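Local coordinates for galactose-1-phosphate uridylyltransferase (Pyrobaculum aerophilum str. IM2, PDB 6K9Z), which probably transfers the uridylyl group between UDP-glucose and galactose 1-phosphate as a zinc-containing member of the galactose-1-phosphate uridylyltransferase family, at residues Ala119-Phe124 with Val148-Val153; Leu123-Lys128 with Gln142-Pro147; His205-Arg210 with Tyr262-Phe267; Val250-Pro255 with His266-Gly271. The protein carries 1 engineered substitution. All coordinates share one frame; numbering follows the deposited sequence.

Interaction 1: Ala119-Phe124 with Val148-Val153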
# COMPACT_ATOMS: atom_id res chain seq x y z
N ALA A 119 16.75 12.81 -14.59
CA ALA A 119 15.35 12.43 -14.28
C ALA A 119 15.06 11.05 -14.90
O ALA A 119 14.90 10.97 -16.14
CB ALA A 119 14.41 13.50 -14.78
N ALA A 120 14.93 10.02 -14.09
CA ALA A 120 14.55 8.66 -14.54
C ALA A 120 13.03 8.53 -14.75
O ALA A 120 12.57 7.70 -15.56
CB ALA A 120 15.04 7.63 -13.56
N TYR A 121 12.23 9.31 -14.02
CA TYR A 121 10.77 9.07 -13.97
C TYR A 121 10.03 10.38 -13.67
O TYR A 121 10.46 11.18 -12.83
CB TYR A 121 10.42 7.97 -12.96
CG TYR A 121 9.11 7.34 -13.33
CD1 TYR A 121 9.06 6.33 -14.27
CD2 TYR A 121 7.92 7.82 -12.78
CE1 TYR A 121 7.84 5.79 -14.65
CE2 TYR A 121 6.70 7.29 -13.18
CZ TYR A 121 6.67 6.31 -14.14
OH TYR A 121 5.50 5.76 -14.55
N PHE A 122 8.89 10.53 -14.33
CA PHE A 122 7.95 11.64 -14.09
C PHE A 122 6.69 10.99 -13.51
O PHE A 122 5.95 10.33 -14.27
CB PHE A 122 7.72 12.41 -15.39
CG PHE A 122 6.86 13.64 -15.25
CD1 PHE A 122 5.47 13.53 -15.24
CD2 PHE A 122 7.44 14.91 -15.23
CE1 PHE A 122 4.68 14.68 -15.20
CE2 PHE A 122 6.65 16.04 -15.23
CZ PHE A 122 5.26 15.93 -15.24
N LEU A 123 6.46 11.17 -12.21
CA LEU A 123 5.30 10.57 -11.52
C LEU A 123 4.26 11.67 -11.24
O LEU A 123 4.51 12.53 -10.36
CB LEU A 123 5.72 9.91 -10.20
CG LEU A 123 4.55 9.27 -9.42
CD1 LEU A 123 4.03 8.03 -10.16
CD2 LEU A 123 4.98 8.89 -8.02
N PHE A 124 3.12 11.62 -11.92
CA PHE A 124 1.96 12.52 -11.69
C PHE A 124 0.92 11.76 -10.86
O PHE A 124 0.55 10.63 -11.26
CB PHE A 124 1.40 12.93 -13.05
CG PHE A 124 0.16 13.77 -13.00
CD1 PHE A 124 0.16 14.97 -12.36
CD2 PHE A 124 -0.97 13.41 -13.71
CE1 PHE A 124 -0.98 15.73 -12.28
CE2 PHE A 124 -2.12 14.21 -13.68
CZ PHE A 124 -2.12 15.37 -12.94
N VAL A 148 14.87 7.47 -9.81
CA VAL A 148 14.58 6.02 -9.75
C VAL A 148 13.22 5.83 -10.37
O VAL A 148 12.39 6.78 -10.38
CB VAL A 148 14.60 5.47 -8.30
CG1 VAL A 148 15.98 5.40 -7.72
CG2 VAL A 148 13.68 6.25 -7.42
N VAL A 149 12.96 4.64 -10.85
CA VAL A 149 11.62 4.24 -11.32
C VAL A 149 10.83 3.78 -10.11
O VAL A 149 11.29 2.96 -9.30
CB VAL A 149 11.69 3.14 -12.39
CG1 VAL A 149 10.31 2.68 -12.79
CG2 VAL A 149 12.49 3.60 -13.58
N PRO A 150 9.63 4.31 -9.90
CA PRO A 150 8.81 3.81 -8.79
C PRO A 150 8.62 2.29 -8.80
O PRO A 150 8.35 1.71 -9.87
CB PRO A 150 7.49 4.51 -9.05
CG PRO A 150 7.86 5.80 -9.75
CD PRO A 150 9.01 5.40 -10.67
N PRO A 151 8.80 1.59 -7.65
CA PRO A 151 8.78 0.13 -7.65
C PRO A 151 7.53 -0.51 -8.29
O PRO A 151 7.70 -1.51 -8.99
CB PRO A 151 8.94 -0.26 -6.17
CG PRO A 151 9.81 0.88 -5.65
CD PRO A 151 9.26 2.12 -6.35
N ARG A 152 6.35 0.07 -8.10
CA ARG A 152 5.12 -0.55 -8.65
C ARG A 152 5.18 -0.49 -10.18
O ARG A 152 4.85 -1.45 -10.85
CB ARG A 152 3.86 0.12 -8.12
CG ARG A 152 2.58 -0.42 -8.75
CD ARG A 152 1.25 -0.01 -8.12
NE ARG A 152 1.24 -0.63 -6.84
CZ ARG A 152 0.93 -1.88 -6.63
NH1 ARG A 152 0.44 -2.63 -7.59
NH2 ARG A 152 1.03 -2.37 -5.40
N VAL A 153 5.69 0.63 -10.70
CA VAL A 153 5.82 0.80 -12.18
C VAL A 153 6.94 -0.09 -12.68
O VAL A 153 6.73 -0.72 -13.72
CB VAL A 153 5.99 2.28 -12.59
CG1 VAL A 153 6.20 2.39 -14.11
CG2 VAL A 153 4.77 3.08 -12.11
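Ala120 turns its methyl toward Val148, CB lying 3.8 Å from Val148 N, just before strand 121-128 begins. Ala120 and Tyr121 both pair with Leu146 in a classic beta bulge, and from this irregular start the Tyr121 side chain reaches over the chain that leaves the neighbouring strand. With CG anti to the backbone N (chi1 -155°), the ring lies across Pro150, whose CD sits over one face in a CH-pi contact 3.5 Å from the ring centroid. Val149 CG1 approaches Tyr121 CD1 obliquely at 4.1 Å, and both methyls of Val153 come up to the phenol end, CG1 coming to 3.5 Å from Tyr121 OH. That hydroxyl is hydrogen-bonded to the backbone O of Gln253. Replacing Tyr121 with alanine would probably uncover the Pro150 ring, open a gap beside Val153 and deprive Gln253 O of its phenolic partner. Further along, Leu123 adds a looser touch through CD1, 4.5 Å from Pro150 CG. No hydrogen bond joins the two segments; the packing seats Pro150, the N-cap of helix 151-167, on the sheet. Phe122, on the other face of the strand, packs on helix 96-114, Val153 meets His252 of strand 247-252, and Pro150 packs on Ala289 of the second subunit.

Interaction 2: Leu123-Lys128 with Gln142-Pro147. With UDP (uridine-5'-diphosphate), chain G.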
# COMPACT_ATOMS: atom_id res chain seq x y z
N LEU A 123 6.46 11.17 -12.21
CA LEU A 123 5.30 10.57 -11.52
C LEU A 123 4.26 11.67 -11.24
O LEU A 123 4.51 12.53 -10.36
CB LEU A 123 5.72 9.91 -10.20
CG LEU A 123 4.55 9.27 -9.42
CD1 LEU A 123 4.03 8.03 -10.16
CD2 LEU A 123 4.98 8.89 -8.02
N PHE A 124 3.12 11.62 -11.92
CA PHE A 124 1.96 12.52 -11.69
C PHE A 124 0.92 11.76 -10.86
O PHE A 124 0.55 10.63 -11.26
CB PHE A 124 1.40 12.93 -13.05
CG PHE A 124 0.16 13.77 -13.00
CD1 PHE A 124 0.16 14.97 -12.36
CD2 PHE A 124 -0.97 13.41 -13.71
CE1 PHE A 124 -0.98 15.73 -12.28
CE2 PHE A 124 -2.12 14.21 -13.68
CZ PHE A 124 -2.12 15.37 -12.94
N PHE A 125 0.45 12.34 -9.76
CA PHE A 125 -0.57 11.68 -8.91
C PHE A 125 -1.46 12.73 -8.27
O PHE A 125 -1.11 13.90 -8.26
CB PHE A 125 0.04 10.73 -7.89
CG PHE A 125 0.90 11.37 -6.84
CD1 PHE A 125 2.22 11.67 -7.12
CD2 PHE A 125 0.37 11.69 -5.60
CE1 PHE A 125 3.03 12.23 -6.14
CE2 PHE A 125 1.16 12.28 -4.64
CZ PHE A 125 2.49 12.56 -4.90
N ARG A 126 -2.62 12.26 -7.79
CA ARG A 126 -3.58 13.16 -7.17
C ARG A 126 -4.18 12.40 -6.00
O ARG A 126 -4.67 11.31 -6.21
CB ARG A 126 -4.61 13.63 -8.18
CG ARG A 126 -5.52 14.76 -7.69
CD ARG A 126 -6.55 15.17 -8.77
NE ARG A 126 -7.03 16.52 -8.55
CZ ARG A 126 -8.00 16.87 -7.69
NH1 ARG A 126 -8.64 15.94 -6.98
NH2 ARG A 126 -8.28 18.15 -7.48
N ASN A 127 -4.19 13.03 -4.83
CA ASN A 127 -4.92 12.51 -3.66
C ASN A 127 -6.13 13.41 -3.42
O ASN A 127 -5.95 14.63 -3.44
CB ASN A 127 -4.05 12.47 -2.40
CG ASN A 127 -2.86 11.56 -2.59
OD1 ASN A 127 -3.04 10.43 -3.05
ND2 ASN A 127 -1.68 12.04 -2.21
N LYS A 128 -7.31 12.82 -3.15
CA LYS A 128 -8.52 13.66 -2.99
C LYS A 128 -9.30 13.15 -1.79
O LYS A 128 -9.61 11.95 -1.75
CB LYS A 128 -9.37 13.59 -4.28
CG LYS A 128 -10.54 14.56 -4.29
CD LYS A 128 -11.81 14.07 -3.62
CE LYS A 128 -12.96 15.03 -3.83
NZ LYS A 128 -14.26 14.39 -3.52
N GLN A 142 0.12 16.51 -7.82
CA GLN A 142 1.54 16.51 -7.48
C GLN A 142 2.31 15.86 -8.63
O GLN A 142 1.81 14.95 -9.27
CB GLN A 142 1.80 15.81 -6.13
CG GLN A 142 1.23 16.56 -4.91
CD GLN A 142 1.73 15.97 -3.62
OE1 GLN A 142 2.93 16.02 -3.27
NE2 GLN A 142 0.79 15.41 -2.89
N ILE A 143 3.54 16.33 -8.80
CA ILE A 143 4.54 15.66 -9.66
C ILE A 143 5.81 15.40 -8.83
O ILE A 143 6.32 16.34 -8.21
CB ILE A 143 4.88 16.54 -10.87
CG1 ILE A 143 3.67 16.81 -11.78
CG2 ILE A 143 6.02 15.87 -11.65
CD1 ILE A 143 3.79 18.06 -12.61
N TYR A 144 6.34 14.17 -8.89
CA TYR A 144 7.71 13.88 -8.44
C TYR A 144 8.50 13.56 -9.69
O TYR A 144 8.10 12.64 -10.44
CB TYR A 144 7.79 12.70 -7.48
CG TYR A 144 7.12 12.80 -6.13
CD1 TYR A 144 6.77 14.01 -5.53
CD2 TYR A 144 6.85 11.63 -5.43
CE1 TYR A 144 6.18 14.05 -4.28
CE2 TYR A 144 6.27 11.66 -4.17
CZ TYR A 144 5.94 12.87 -3.59
OH TYR A 144 5.35 12.95 -2.38
N ILE A 145 9.56 14.29 -9.92
CA ILE A 145 10.57 13.96 -10.96
C ILE A 145 11.70 13.27 -10.19
O ILE A 145 12.29 13.91 -9.32
CB ILE A 145 11.03 15.24 -11.70
CG1 ILE A 145 9.84 15.91 -12.39
CG2 ILE A 145 12.09 14.89 -12.70
CD1 ILE A 145 10.10 17.22 -13.04
N LEU A 146 11.89 12.00 -10.45
CA LEU A 146 12.71 11.12 -9.60
C LEU A 146 13.93 10.58 -10.32
O LEU A 146 13.89 10.33 -11.54
CB LEU A 146 11.84 9.95 -9.16
CG LEU A 146 10.58 10.30 -8.36
CD1 LEU A 146 9.62 9.13 -8.43
CD2 LEU A 146 10.97 10.66 -6.95
N PRO A 147 14.96 10.22 -9.55
CA PRO A 147 16.14 9.56 -10.09
C PRO A 147 16.02 8.04 -10.21
O PRO A 147 17.01 7.44 -10.62
CB PRO A 147 17.22 9.93 -9.05
CG PRO A 147 16.44 9.92 -7.75
CD PRO A 147 15.07 10.45 -8.10
N1 UDP G . 2.32 22.03 0.17
C2 UDP G . 3.13 23.07 -0.31
N3 UDP G . 3.14 24.26 0.27
C4 UDP G . 2.41 24.46 1.35
C5 UDP G . 1.62 23.47 1.88
C6 UDP G . 1.62 22.25 1.26
O2 UDP G . 3.81 22.96 -1.29
O4 UDP G . 2.41 25.55 1.88
C1' UDP G . 2.31 20.69 -0.38
C2' UDP G . 2.85 19.88 0.80
O2' UDP G . 4.19 20.08 1.20
C3' UDP G . 2.60 18.46 0.38
C4' UDP G . 1.30 18.58 -0.29
O4' UDP G . 1.08 19.98 -0.49
O3' UDP G . 3.57 17.92 -0.45
C5' UDP G . 0.50 17.84 0.77
O5' UDP G . 0.91 16.45 0.89
PA UDP G . 2.21 15.70 1.57
O1A UDP G . 2.69 16.36 2.84
O2A UDP G . 1.67 14.35 1.95
O3A UDP G . 3.33 15.60 0.39
PB UDP G . 4.86 15.32 0.35
O1B UDP G . 5.33 16.41 1.09
O2B UDP G . 5.28 15.29 -1.06
O3B UDP G . 5.10 14.11 1.04
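Leu123 and Tyr144 form an antiparallel hydrogen-bonded pair, as do Phe125 and Gln142, with the non-hydrogen-bonded pair Phe124-Ile143 between them and the strand axes 4.8 Å apart at 156°. The Leu123 N to Tyr144 O bond is short and nearly straight, 2.8 Å. On the face bearing Leu123, Phe125, Gln142 and Tyr144, Phe125 is central. Its CG sits between the backbone N and carbonyl carbon (chi1 65°), a rotation that brings the ring over the neighbouring strand. There Gln142 CB covers one ring face, 3.9 Å from the centroid, while the ring edge addresses the Tyr144 face in a T-shaped pair with planes at 71°. These strands, 121-128 and 140-146, form a beta hairpin within the sheet of the half-barrel, and their Phe125 face leads to the nucleotide. Tyr144 OH donates a 2.7 Å hydrogen bond to UDP O2B, an oxygen lying near the plane of the tyrosine ring; Asn50 and Arg51 also bond the nucleotide. A phenylalanine in place of Tyr144 would probably leave UDP O2B without this hydroxyl donor. On the reverse face, Phe124 CD1 meets Ile143 CG1 at 4.0 Å. Leu123 CD2 approaches the Tyr144 ring obliquely, and Tyr144 and Leu146 both pack on Leu291 of the second subunit.

Interaction 3: His205-Arg210 with Tyr262-Phe267. With ZN (zinc ion), chain D; FE (Fe (III) ion), chain E.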
# COMPACT_ATOMS: atom_id res chain seq x y z
N HIS A 205 -9.37 2.02 -14.57
CA HIS A 205 -8.15 2.32 -15.35
C HIS A 205 -8.56 3.01 -16.65
O HIS A 205 -9.58 2.57 -17.28
CB HIS A 205 -7.36 1.06 -15.60
CG HIS A 205 -6.72 0.50 -14.39
ND1 HIS A 205 -5.74 -0.44 -14.47
CD2 HIS A 205 -6.97 0.72 -13.07
CE1 HIS A 205 -5.39 -0.79 -13.25
NE2 HIS A 205 -6.15 -0.10 -12.36
N ILE A 206 -7.83 4.05 -17.03
CA ILE A 206 -8.16 4.85 -18.23
C ILE A 206 -6.95 4.68 -19.16
O ILE A 206 -5.83 5.22 -18.86
CB ILE A 206 -8.53 6.29 -17.88
CG1 ILE A 206 -9.69 6.31 -16.86
CG2 ILE A 206 -8.88 7.10 -19.13
CD1 ILE A 206 -10.17 7.70 -16.44
N TYR A 207 -7.19 4.08 -20.31
CA TYR A 207 -6.13 3.78 -21.29
C TYR A 207 -6.40 4.45 -22.61
O TYR A 207 -7.56 4.54 -23.05
CB TYR A 207 -6.03 2.30 -21.63
CG TYR A 207 -5.21 1.45 -20.69
CD1 TYR A 207 -5.75 0.91 -19.53
CD2 TYR A 207 -3.93 1.08 -21.04
CE1 TYR A 207 -5.00 0.06 -18.72
CE2 TYR A 207 -3.17 0.25 -20.25
CZ TYR A 207 -3.70 -0.28 -19.10
OH TYR A 207 -2.91 -1.11 -18.35
N PRO A 208 -5.35 4.90 -23.31
CA PRO A 208 -5.53 5.37 -24.68
C PRO A 208 -5.72 4.14 -25.59
O PRO A 208 -5.11 3.07 -25.38
CB PRO A 208 -4.21 6.12 -24.95
CG PRO A 208 -3.18 5.35 -24.14
CD PRO A 208 -3.94 4.85 -22.91
N LYS A 209 -6.59 4.32 -26.59
CA LYS A 209 -6.89 3.24 -27.55
C LYS A 209 -5.67 3.04 -28.46
O LYS A 209 -5.49 1.92 -28.93
CB LYS A 209 -8.15 3.60 -28.33
CG LYS A 209 -9.43 3.40 -27.52
CD LYS A 209 -10.67 3.97 -28.19
CE LYS A 209 -11.95 3.49 -27.53
NZ LYS A 209 -13.15 3.80 -28.35
N ARG A 210 -4.95 4.11 -28.79
CA ARG A 210 -3.68 4.01 -29.52
C ARG A 210 -2.58 3.69 -28.51
O ARG A 210 -2.67 4.18 -27.39
CB ARG A 210 -3.41 5.28 -30.34
CG ARG A 210 -4.16 5.27 -31.66
CD ARG A 210 -3.77 6.48 -32.49
NE ARG A 210 -4.56 7.57 -31.91
CZ ARG A 210 -4.72 8.78 -32.43
NH1 ARG A 210 -5.49 9.65 -31.79
NH2 ARG A 210 -4.11 9.11 -33.56
N TYR A 262 6.50 -1.93 -25.38
CA TYR A 262 6.02 -3.05 -24.53
C TYR A 262 5.20 -2.53 -23.36
O TYR A 262 4.50 -3.34 -22.68
CB TYR A 262 7.17 -3.89 -23.98
CG TYR A 262 8.24 -3.12 -23.26
CD1 TYR A 262 9.33 -2.62 -23.97
CD2 TYR A 262 8.17 -2.88 -21.89
CE1 TYR A 262 10.33 -1.90 -23.34
CE2 TYR A 262 9.15 -2.13 -21.26
CZ TYR A 262 10.22 -1.65 -21.98
OH TYR A 262 11.20 -0.93 -21.38
N TYR A 263 5.29 -1.23 -23.11
CA TYR A 263 4.49 -0.60 -22.04
C TYR A 263 3.60 0.49 -22.61
O TYR A 263 3.87 1.06 -23.66
CB TYR A 263 5.39 -0.09 -20.92
CG TYR A 263 4.67 0.20 -19.62
CD1 TYR A 263 4.16 -0.82 -18.85
CD2 TYR A 263 4.62 1.49 -19.08
CE1 TYR A 263 3.60 -0.60 -17.60
CE2 TYR A 263 4.01 1.73 -17.85
CZ TYR A 263 3.51 0.69 -17.11
OH TYR A 263 2.98 0.95 -15.86
N HIS A 264 2.42 0.59 -21.99
CA HIS A 264 1.29 1.45 -22.41
C HIS A 264 0.85 2.31 -21.22
O HIS A 264 0.52 1.72 -20.18
CB HIS A 264 0.19 0.50 -22.89
CG HIS A 264 -0.90 1.08 -23.72
ND1 HIS A 264 -1.41 0.41 -24.81
CD2 HIS A 264 -1.63 2.20 -23.60
CE1 HIS A 264 -2.39 1.10 -25.34
NE2 HIS A 264 -2.55 2.21 -24.61
N LEU A 265 0.73 3.66 -21.48
CA LEU A 265 0.48 4.49 -20.30
C LEU A 265 -0.97 4.30 -19.88
O LEU A 265 -1.86 3.96 -20.75
CB LEU A 265 0.77 5.96 -20.56
CG LEU A 265 -0.04 6.68 -21.63
CD1 LEU A 265 -1.42 7.12 -21.18
CD2 LEU A 265 0.73 7.93 -22.10
N HIS A 266 -1.35 4.56 -18.68
CA HIS A 266 -2.75 4.46 -18.21
C HIS A 266 -2.85 5.26 -16.91
O HIS A 266 -1.82 5.29 -16.16
CB HIS A 266 -3.19 3.00 -18.03
CG HIS A 266 -2.19 2.15 -17.30
ND1 HIS A 266 -1.02 1.66 -17.90
CD2 HIS A 266 -2.19 1.66 -16.04
CE1 HIS A 266 -0.35 0.93 -17.02
NE2 HIS A 266 -1.06 0.86 -15.90
N PHE A 267 -4.02 5.82 -16.63
CA PHE A 267 -4.36 6.39 -15.32
C PHE A 267 -5.03 5.29 -14.49
O PHE A 267 -5.90 4.59 -15.03
CB PHE A 267 -5.24 7.62 -15.45
CG PHE A 267 -4.53 8.80 -16.05
CD1 PHE A 267 -4.40 8.90 -17.44
CD2 PHE A 267 -3.98 9.78 -15.26
CE1 PHE A 267 -3.78 10.01 -18.01
CE2 PHE A 267 -3.41 10.90 -15.83
CZ PHE A 267 -3.22 10.98 -17.19
ZN ZN D . -0.10 -1.10 -26.02
FE FE E . -0.62 0.07 -13.87
O HOH W 1 -1.56 -1.88 -14.41
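Tyr207 lies flat against His266, and the packing here is tight. His266 CB stands almost directly over the phenol ring, 3.3 Å from its centroid, while Tyr207 OH, hydrogen-bonded to His172 ND1, lies over the centre of the imidazole. The two planes are only 14° apart but displaced, and one ring hardly covers the other. At its rim, Tyr207 turns an edge to the face of His264 in a T-shaped pair, Tyr207 CD2 to His264 CD2 at 3.6 Å. Pro208 CG slides along the same histidine, and Pro208 O accepts a bent 2.8 Å hydrogen bond from His264 NE2. Backbone bonds between Ile206 and Phe267 continue the antiparallel sheet, whose Ile206 side packs on helix 220-240. Beyond Pro208 the contact thins: Lys209 and Arg210 turn away, and Arg210, exposed to solvent, is hydrogen-bonded through its guanidinium to Asn189.

The chemistry links two metal sites. His264 ND1 binds zinc at 2.3 Å with Cys170, Cys173 and His211, and His266 NE2 binds iron. Each imidazole gives its other nitrogen to a backbone carbonyl, His266 ND1 donating to His264 O at 2.8 Å. These second-shell bonds limit rotation of both rings and would probably strengthen their nitrogens as metal donors.

Interaction 4: Val250-Pro255 with His266-Gly271. With FE (Fe (III) ion), chain E.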
# COMPACT_ATOMS: atom_id res chain seq x y z
N VAL A 250 -3.22 7.94 -10.19
CA VAL A 250 -1.79 7.88 -10.53
C VAL A 250 -1.69 7.60 -12.03
O VAL A 250 -2.46 6.85 -12.56
CB VAL A 250 -1.05 6.84 -9.66
CG1 VAL A 250 -1.57 5.44 -9.88
CG2 VAL A 250 0.47 6.91 -9.80
N LEU A 251 -0.71 8.22 -12.64
CA LEU A 251 -0.33 8.00 -14.05
C LEU A 251 0.81 6.98 -14.10
O LEU A 251 1.90 7.30 -13.63
CB LEU A 251 0.10 9.31 -14.69
CG LEU A 251 0.67 9.18 -16.11
CD1 LEU A 251 -0.33 8.43 -16.99
CD2 LEU A 251 0.98 10.57 -16.69
N HIS A 252 0.56 5.83 -14.68
CA HIS A 252 1.57 4.77 -14.94
C HIS A 252 2.01 4.99 -16.38
O HIS A 252 1.19 4.75 -17.28
CB HIS A 252 0.93 3.41 -14.71
CG HIS A 252 0.80 3.07 -13.27
ND1 HIS A 252 0.26 1.86 -12.85
CD2 HIS A 252 1.22 3.74 -12.18
CE1 HIS A 252 0.32 1.83 -11.53
NE2 HIS A 252 0.89 2.95 -11.06
N GLN A 253 3.25 5.44 -16.56
CA GLN A 253 3.81 5.62 -17.92
C GLN A 253 5.22 5.04 -17.95
O GLN A 253 5.79 4.66 -16.93
CB GLN A 253 3.73 7.08 -18.33
CG GLN A 253 4.60 8.01 -17.52
CD GLN A 253 4.60 9.42 -18.09
OE1 GLN A 253 4.59 9.60 -19.29
NE2 GLN A 253 4.65 10.42 -17.23
N ALA A 254 5.81 5.02 -19.12
CA ALA A 254 7.22 4.65 -19.27
C ALA A 254 8.12 5.58 -18.47
O ALA A 254 7.89 6.79 -18.27
CB ALA A 254 7.61 4.69 -20.71
N PRO A 255 9.31 5.05 -18.12
CA PRO A 255 10.36 5.92 -17.64
C PRO A 255 10.74 6.94 -18.71
O PRO A 255 10.53 6.68 -19.91
CB PRO A 255 11.53 5.01 -17.33
CG PRO A 255 10.90 3.61 -17.33
CD PRO A 255 9.75 3.66 -18.33
N HIS A 266 -1.35 4.56 -18.68
CA HIS A 266 -2.75 4.46 -18.21
C HIS A 266 -2.85 5.26 -16.91
O HIS A 266 -1.82 5.29 -16.16
CB HIS A 266 -3.19 3.00 -18.03
CG HIS A 266 -2.19 2.15 -17.30
ND1 HIS A 266 -1.02 1.66 -17.90
CD2 HIS A 266 -2.19 1.66 -16.04
CE1 HIS A 266 -0.35 0.93 -17.02
NE2 HIS A 266 -1.06 0.86 -15.90
N PHE A 267 -4.02 5.82 -16.63
CA PHE A 267 -4.36 6.39 -15.32
C PHE A 267 -5.03 5.29 -14.49
O PHE A 267 -5.90 4.59 -15.03
CB PHE A 267 -5.24 7.62 -15.45
CG PHE A 267 -4.53 8.80 -16.05
CD1 PHE A 267 -4.40 8.90 -17.44
CD2 PHE A 267 -3.98 9.78 -15.26
CE1 PHE A 267 -3.78 10.01 -18.01
CE2 PHE A 267 -3.41 10.90 -15.83
CZ PHE A 267 -3.22 10.98 -17.19
N GLU A 268 -4.57 5.11 -13.24
CA GLU A 268 -5.29 4.24 -12.29
C GLU A 268 -6.01 5.17 -11.31
O GLU A 268 -5.36 6.06 -10.73
CB GLU A 268 -4.40 3.19 -11.63
CG GLU A 268 -3.64 2.33 -12.60
CD GLU A 268 -2.93 1.15 -12.00
OE1 GLU A 268 -2.60 0.23 -12.76
OE2 GLU A 268 -2.66 1.19 -10.79
N ILE A 269 -7.29 4.90 -11.07
CA ILE A 269 -8.07 5.63 -10.06
C ILE A 269 -8.57 4.61 -9.03
O ILE A 269 -9.26 3.65 -9.44
CB ILE A 269 -9.21 6.40 -10.74
CG1 ILE A 269 -8.76 7.46 -11.74
CG2 ILE A 269 -10.08 7.03 -9.69
CD1 ILE A 269 -9.87 7.83 -12.71
N TYR A 270 -8.29 4.87 -7.76
CA TYR A 270 -8.69 4.04 -6.61
C TYR A 270 -9.70 4.85 -5.82
O TYR A 270 -9.29 5.70 -5.11
CB TYR A 270 -7.49 3.66 -5.75
CG TYR A 270 -6.26 3.20 -6.48
CD1 TYR A 270 -6.29 2.48 -7.65
CD2 TYR A 270 -5.03 3.45 -5.91
CE1 TYR A 270 -5.14 2.02 -8.26
CE2 TYR A 270 -3.84 3.04 -6.50
CZ TYR A 270 -3.90 2.34 -7.71
OH TYR A 270 -2.73 1.95 -8.28
N GLY A 271 -11.00 4.60 -6.04
CA GLY A 271 -12.06 5.14 -5.19
C GLY A 271 -12.15 4.37 -3.92
O GLY A 271 -12.22 3.10 -3.99
FE FE E . -0.62 0.07 -13.87
O HOH W 1 -1.56 -1.88 -14.41
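Glu268 and His252 meet at the iron, which Glu268 OE1 binds at 2.3 Å and His252 ND1 at 2.2 Å. The other carboxylate oxygen, Glu268 OE2, accepts a 2.6 Å hydrogen bond from Tyr270 OH. The phenol thereby restrains the carboxylate from the second shell, meeting OE2 nearly along its C-O axis. The CG of His252 is anti to the carbonyl carbon (chi1 -77°), which carries the imidazole toward Glu268, where His252 CE1 comes to 3.1 Å from Glu268 OE2 with ring and carboxylate planes 53° apart. His252 CB rests over one face of the His266 ring, toward its rim, and the two imidazoles stand almost perpendicular, at 86°, as their nitrogens converge on the metal. The remote nitrogen, His252 NE2, is hydrogen-bonded to Gly288 O of the second subunit, so the dimer partner helps to fix this ligand.

Beneath the site, Val250 pairs with Glu268 and His252 with His266 through four backbone hydrogen bonds, which hold the ligand-bearing strands in step. Val250 CG1 extends the metal-side face toward Tyr270, 4.0 Å from its OH. On the opposite face the chemistry is apolar: Leu251 CD1 stands over the centre of the Phe267 ring, 3.9 Å from the centroid, and Phe267 continues onto Leu226 of helix 220-240.

Glu156 completes the protein ligands, and a water binds the iron at 2.2 Å. Two histidines and two glutamates thus make the iron site of this transferase, three of them supplied by adjacent antiparallel strands 247-252 and 266-271.

All four contacts are largely buried and reach one antiparallel sheet; interaction 3 alone includes an exposed touching residue. Interactions 1 and 2 share Leu123 and Phe124 of strand 121-128, interactions 3 and 4 share His266 and Phe267 of strand 266-271, and strand 247-252 lies between these two strands. Interaction 4 is nearest the centre of the chain. Interaction 1 has no hydrogen bond between its segments and seats a helix start on the sheet by apolar packing, whereas interaction 2 is a backbone-bonded hairpin that reaches the nucleotide. Metal chemistry distinguishes the other pair: interaction 4 gathers iron ligands, and interaction 3 connects iron to zinc. The second subunit borders interactions 1, 2 and 4.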